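Long-range contacts in pyridine synthase TbtD (Thermobispora bispora, PDB 5WA4), which probably catalyses the formal [4+2] aza-cycloaddition that builds the pyridine ring of the thiopeptide thiomuracin on a peptide carrying an N-terminal leader: residues Tyr17-Pro21 / Arg86-Met91; Asp23-Asp28 / Leu155-Arg159. All coordinates share one frame; numbering follows the deposited sequence.

Contact 1: residues Tyr17-Pro21 / Arg86-Met91; sequences YHAGP and RPSPGM
G20 and S88 mark the nearest approach of two irregular loops, their CA atoms 4.2 Å apart, and the gap widens to 5.4 Å between the CA atoms of A19 and G90. Such pairs illustrate how side-chain hydroxyls can bridge two loops that lack regular backbone pairing. One hydroxyl is that of S88, buried and pointing at the opposite loop. With OG anti to its own nitrogen (chi1 156°), it comes to the 17-21 backbone and accepts a hydrogen bond from the amide of A19, N to OG 3.0 Å, fairly straight at 163°. The same OG is hydrogen-bonded to D120 OD2, while D120 OD1 takes the amide of H18, so one carboxylate links both loops. Further along the 86-91 segment, toward R86, the phenol of Y17 reaches the backbone. Its OH lies 2.9 Å from R86 O, which stands at the ring edge near the ring plane, and OH is also hydrogen-bonded to Y82 OH. CB of S88 packs 3.7 Å from CD1 of Y17. G20 brings its CA over one face of this ring, 3.6 Å above the plane and toward the rim, where the absence of a side chain allows the backbone to pass close. The apolar remainder is modest: A19 CB rests against P89 CD at 3.9 Å and, more loosely, against the sulfur of M91. R86 sends its guanidinium past P21 to a salt bridge with D24. The contact joins the connection from strand 9-16 to helix 22-35 with the exit of helix 64-85, a topology consistent with a ferredoxin-like βαββαβ unit, with the extra helix 98-107 before its last strand.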
loop_
_atom_site.group_PDB
_atom_site.type_symbol
_atom_site.label_atom_id
_atom_site.label_comp_id
_atom_site.label_asym_id
_atom_site.label_seq_id
_atom_site.Cartn_x
_atom_site.Cartn_y
_atom_site.Cartn_z
ATOM N N TYR E 17 34.929 20.645 18.101
ATOM C CA TYR E 17 35.179 21.999 17.634
ATOM C C TYR E 17 33.858 22.618 17.184
ATOM O O TYR E 17 33.636 22.857 16.003
ATOM C CB TYR E 17 36.197 21.955 16.512
ATOM C CG TYR E 17 36.928 23.234 16.198
ATOM C CD1 TYR E 17 37.714 23.879 17.148
ATOM C CD2 TYR E 17 36.870 23.768 14.919
ATOM C CE1 TYR E 17 38.398 25.036 16.828
ATOM C CE2 TYR E 17 37.546 24.925 14.582
ATOM C CZ TYR E 17 38.314 25.557 15.529
ATOM O OH TYR E 17 38.980 26.709 15.149
ATOM N N HIS E 18 32.990 22.868 18.156
ATOM C CA HIS E 18 31.584 23.182 17.909
ATOM C C HIS E 18 31.284 24.361 16.976
ATOM O O HIS E 18 30.631 24.192 15.945
ATOM C CB HIS E 18 30.894 23.419 19.252
ATOM C CG HIS E 18 30.996 22.249 20.181
ATOM N ND1 HIS E 18 30.780 22.354 21.537
ATOM C CD2 HIS E 18 31.282 20.952 19.940
ATOM C CE1 HIS E 18 30.934 21.165 22.095
ATOM N NE2 HIS E 18 31.236 20.296 21.152
ATOM N N ALA E 19 31.727 25.562 17.331
ATOM C CA ALA E 19 31.306 26.733 16.576
ATOM C C ALA E 19 32.476 27.363 15.872
ATOM O O ALA E 19 32.355 28.430 15.267
ATOM C CB ALA E 19 30.625 27.746 17.489
ATOM N N GLY E 20 33.623 26.709 15.963
ATOM C CA GLY E 20 34.805 27.221 15.295
ATOM C C GLY E 20 34.766 26.984 13.797
ATOM O O GLY E 20 33.928 26.224 13.305
ATOM N N PRO E 21 35.671 27.641 13.059
ATOM C CA PRO E 21 35.814 27.384 11.617
ATOM C C PRO E 21 36.414 25.992 11.349
ATOM O O PRO E 21 37.618 25.782 11.537
ATOM C CB PRO E 21 36.752 28.503 11.147
ATOM C CG PRO E 21 37.497 28.924 12.375
ATOM C CD PRO E 21 36.576 28.696 13.544
ATOM N N ARG E 86 43.393 28.831 18.242
ATOM C CA ARG E 86 42.147 29.351 17.673
ATOM C C ARG E 86 40.907 28.640 18.232
ATOM O O ARG E 86 40.094 28.121 17.468
ATOM C CB ARG E 86 42.157 29.225 16.141
ATOM C CG ARG E 86 43.328 29.927 15.439
ATOM C CD ARG E 86 42.882 31.120 14.580
ATOM N NE ARG E 86 42.584 30.783 13.186
ATOM C CZ ARG E 86 41.461 31.127 12.557
ATOM N NH1 ARG E 86 40.520 31.797 13.203
ATOM N NH2 ARG E 86 41.269 30.791 11.286
ATOM N N PRO E 87 40.731 28.641 19.564
ATOM C CA PRO E 87 39.681 27.799 20.154
ATOM C C PRO E 87 38.258 28.215 19.806
ATOM O O PRO E 87 37.940 29.401 19.710
ATOM C CB PRO E 87 39.922 27.939 21.660
ATOM C CG PRO E 87 40.552 29.246 21.805
ATOM C CD PRO E 87 41.399 29.468 20.579
ATOM N N SER E 88 37.413 27.206 19.630
ATOM C CA SER E 88 36.011 27.386 19.309
ATOM C C SER E 88 35.301 28.077 20.450
ATOM O O SER E 88 35.527 27.721 21.606
ATOM C CB SER E 88 35.363 26.031 19.020
ATOM O OG SER E 88 33.962 26.056 19.247
ATOM N N PRO E 89 34.430 29.053 20.128
ATOM C CA PRO E 89 33.632 29.822 21.092
ATOM C C PRO E 89 32.789 28.923 21.963
ATOM O O PRO E 89 32.869 28.949 23.192
ATOM C CB PRO E 89 32.707 30.666 20.213
ATOM C CG PRO E 89 33.285 30.599 18.855
ATOM C CD PRO E 89 34.005 29.304 18.744
ATOM N N GLY E 90 31.974 28.123 21.285
ATOM C CA GLY E 90 30.971 27.308 21.925
ATOM C C GLY E 90 29.645 27.502 21.207
ATOM O O GLY E 90 29.418 28.511 20.526
ATOM N N MET E 91 28.777 26.509 21.325
ATOM C CA MET E 91 27.418 26.641 20.828
ATOM C C MET E 91 26.618 27.316 21.941
ATOM O O MET E 91 27.025 27.270 23.102
ATOM C CB MET E 91 26.837 25.274 20.468
ATOM C CG MET E 91 26.116 25.231 19.136
ATOM S SD MET E 91 27.256 25.157 17.750
ATOM C CE MET E 91 26.151 25.527 16.381
#

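Contact 2: residues Asp23-Asp28 / Leu155-Arg159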
loop_
_atom_site.group_PDB
_atom_site.type_symbol
_atom_site.label_atom_id
_atom_site.label_comp_id
_atom_site.label_asym_id
_atom_site.label_seq_id
_atom_site.Cartn_x
_atom_site.Cartn_y
_atom_site.Cartn_z
ATOM N N ASP E 23 36.748 24.237 8.426
ATOM C CA ASP E 23 37.698 24.207 7.285
ATOM C C ASP E 23 39.119 24.603 7.726
ATOM O O ASP E 23 40.098 24.277 7.051
ATOM C CB ASP E 23 37.246 25.135 6.130
ATOM C CG ASP E 23 36.189 24.496 5.207
ATOM O OD1 ASP E 23 35.543 23.510 5.608
ATOM O OD2 ASP E 23 35.961 24.997 4.083
ATOM N N ASP E 24 39.228 25.309 8.856
ATOM C CA ASP E 24 40.520 25.804 9.332
ATOM C C ASP E 24 41.207 24.774 10.198
ATOM O O ASP E 24 42.423 24.597 10.109
ATOM C CB ASP E 24 40.370 27.119 10.118
ATOM C CG ASP E 24 40.380 28.361 9.220
ATOM O OD1 ASP E 24 41.120 28.389 8.199
ATOM O OD2 ASP E 24 39.628 29.305 9.554
ATOM N N LEU E 25 40.430 24.111 11.048
ATOM C CA LEU E 25 40.956 23.024 11.867
ATOM C C LEU E 25 41.531 21.935 10.978
ATOM O O LEU E 25 42.536 21.307 11.315
ATOM C CB LEU E 25 39.867 22.449 12.774
ATOM C CG LEU E 25 40.100 21.066 13.401
ATOM C CD1 LEU E 25 41.294 21.036 14.334
ATOM C CD2 LEU E 25 38.864 20.645 14.147
ATOM N N ILE E 26 40.878 21.718 9.841
ATOM C CA ILE E 26 41.332 20.732 8.873
ATOM C C ILE E 26 42.730 21.112 8.404
ATOM O O ILE E 26 43.683 20.354 8.614
ATOM C CB ILE E 26 40.337 20.609 7.668
ATOM C CG1 ILE E 26 39.134 19.743 8.054
ATOM C CG2 ILE E 26 41.007 20.025 6.428
ATOM C CD1 ILE E 26 38.021 19.779 7.041
ATOM N N LEU E 27 42.856 22.305 7.829
ATOM C CA LEU E 27 44.084 22.724 7.163
ATOM C C LEU E 27 45.241 23.092 8.096
ATOM O O LEU E 27 46.397 22.904 7.732
ATOM C CB LEU E 27 43.784 23.911 6.254
ATOM C CG LEU E 27 42.735 23.651 5.181
ATOM C CD1 LEU E 27 42.489 24.892 4.331
ATOM C CD2 LEU E 27 43.190 22.492 4.333
ATOM N N ASP E 28 44.938 23.630 9.276
ATOM C CA ASP E 28 45.964 24.240 10.136
ATOM C C ASP E 28 46.311 23.385 11.342
ATOM O O ASP E 28 47.334 23.596 11.995
ATOM C CB ASP E 28 45.514 25.624 10.633
ATOM C CG ASP E 28 45.339 26.637 9.506
ATOM O OD1 ASP E 28 45.785 26.363 8.367
ATOM O OD2 ASP E 28 44.761 27.722 9.775
ATOM N N LEU E 155 39.592 22.805 -0.100
ATOM C CA LEU E 155 39.393 23.706 1.023
ATOM C C LEU E 155 40.274 24.930 0.851
ATOM O O LEU E 155 39.841 26.036 1.143
ATOM C CB LEU E 155 39.681 23.018 2.366
ATOM C CG LEU E 155 38.666 21.907 2.693
ATOM C CD1 LEU E 155 38.559 21.611 4.184
ATOM C CD2 LEU E 155 37.287 22.217 2.120
ATOM N N GLU E 156 41.504 24.746 0.372
ATOM C CA GLU E 156 42.413 25.887 0.258
ATOM C C GLU E 156 41.882 26.832 -0.814
ATOM O O GLU E 156 42.016 28.054 -0.708
ATOM C CB GLU E 156 43.856 25.444 -0.032
ATOM C CG GLU E 156 44.550 24.784 1.179
ATOM C CD GLU E 156 46.024 25.177 1.352
ATOM O OE1 GLU E 156 46.895 24.508 0.740
ATOM O OE2 GLU E 156 46.310 26.133 2.117
ATOM N N ARG E 157 41.232 26.278 -1.822
ATOM C CA ARG E 157 40.532 27.114 -2.781
ATOM C C ARG E 157 39.307 27.784 -2.144
ATOM O O ARG E 157 38.853 28.833 -2.586
ATOM C CB ARG E 157 40.121 26.288 -3.994
ATOM C CG ARG E 157 41.203 26.194 -5.037
ATOM C CD ARG E 157 40.716 25.441 -6.227
ATOM N NE ARG E 157 39.471 25.999 -6.744
ATOM C CZ ARG E 157 39.405 27.046 -7.555
ATOM N NH1 ARG E 157 40.518 27.655 -7.930
ATOM N NH2 ARG E 157 38.230 27.474 -7.994
ATOM N N VAL E 158 38.774 27.182 -1.092
ATOM C CA VAL E 158 37.606 27.746 -0.435
ATOM C C VAL E 158 38.024 28.919 0.461
ATOM O O VAL E 158 37.359 29.965 0.497
ATOM C CB VAL E 158 36.855 26.644 0.354
ATOM C CG1 VAL E 158 36.290 27.159 1.694
ATOM C CG2 VAL E 158 35.781 25.983 -0.550
ATOM N N ARG E 159 39.152 28.752 1.139
ATOM C CA ARG E 159 39.682 29.733 2.074
ATOM C C ARG E 159 39.998 31.080 1.377
ATOM O O ARG E 159 40.109 32.133 2.018
ATOM C CB ARG E 159 40.927 29.156 2.744
ATOM C CG ARG E 159 41.500 30.025 3.795
ATOM C CD ARG E 159 42.044 29.203 4.931
ATOM N NE ARG E 159 43.269 28.505 4.570
ATOM C CZ ARG E 159 44.061 27.920 5.465
ATOM N NH1 ARG E 159 43.744 27.968 6.763
ATOM N NH2 ARG E 159 45.170 27.293 5.065
#
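R159 reaches from helix 135-159 to D24 and D28 on helix 22-35, forming with E156 a salt-bridge network at the border of a helix-helix packing. The short helical segments approach to 10.5 Å between axes, with 123° between their directions, and so illustrate how charged groups can edge an apolar helix interface. The apolar part centres on L155, which points into the interface. Its CD1 meets CD1 of I26, the two side chains crossing at about a right angle, while its CB lies 3.9 Å from CD1 of L27. The same methyl of L27 touches CG of E156 at 3.8 Å, so the aliphatic stem of the glutamate extends the patch outward. D23 sets its carboxylate across the methyls of L155, with OD2 at CG1 of V158, but its OD1 is committed to a salt bridge with R48 on strand 44-49. The ionic part depends on the course of R159, whose CG is anti to the backbone N (chi1 -176°) and whose chain then bends at chi2 and chi3, bringing the guanidinium back over L27. NH1 bonds to D24 OD1 at 3.0 Å, met nearly head-on to the carboxylate C-O bond, and to D28 OD1 at 3.1 Å, almost within the guanidinium plane and on the syn side, but 30° out of the carboxylate plane. Further bonds from NH1 to D28 OD2 and from NH2 to D28 OD1 are weak; the hydrogen bond from NH2 to E156 OE2, part of a salt bridge within the helix, is also weak. Two arginines on D24, R159 and R86, would be expected to favour its carboxylate form. With its edge occupied by oxygens, the guanidinium receives CD1 of L27 over the centre of one face, 3.5 Å above the plane.

In the fold
Helix 22-35 connects the two contacts: the 17-21 loop of contact 1 leads directly into the helix whose first turns make contact 2. Their centres lie about 15 Å apart, yet they touch at two points. R86 NH2 lies 2.8 Å from D24 OD2, placing D24 between an arginine of each contact, and Y17 CD2 packs 3.8 Å from L25 CD2. Contact 1 joins two loops of what is probably a ferredoxin-like unit, whereas contact 2 attaches that unit's first helix to helix 135-159, which follows its last strand. The bound peptide reaches the 155-159 segment at R157, which takes no part in the contact with 23-28; an acidic side chain of the peptide packs there.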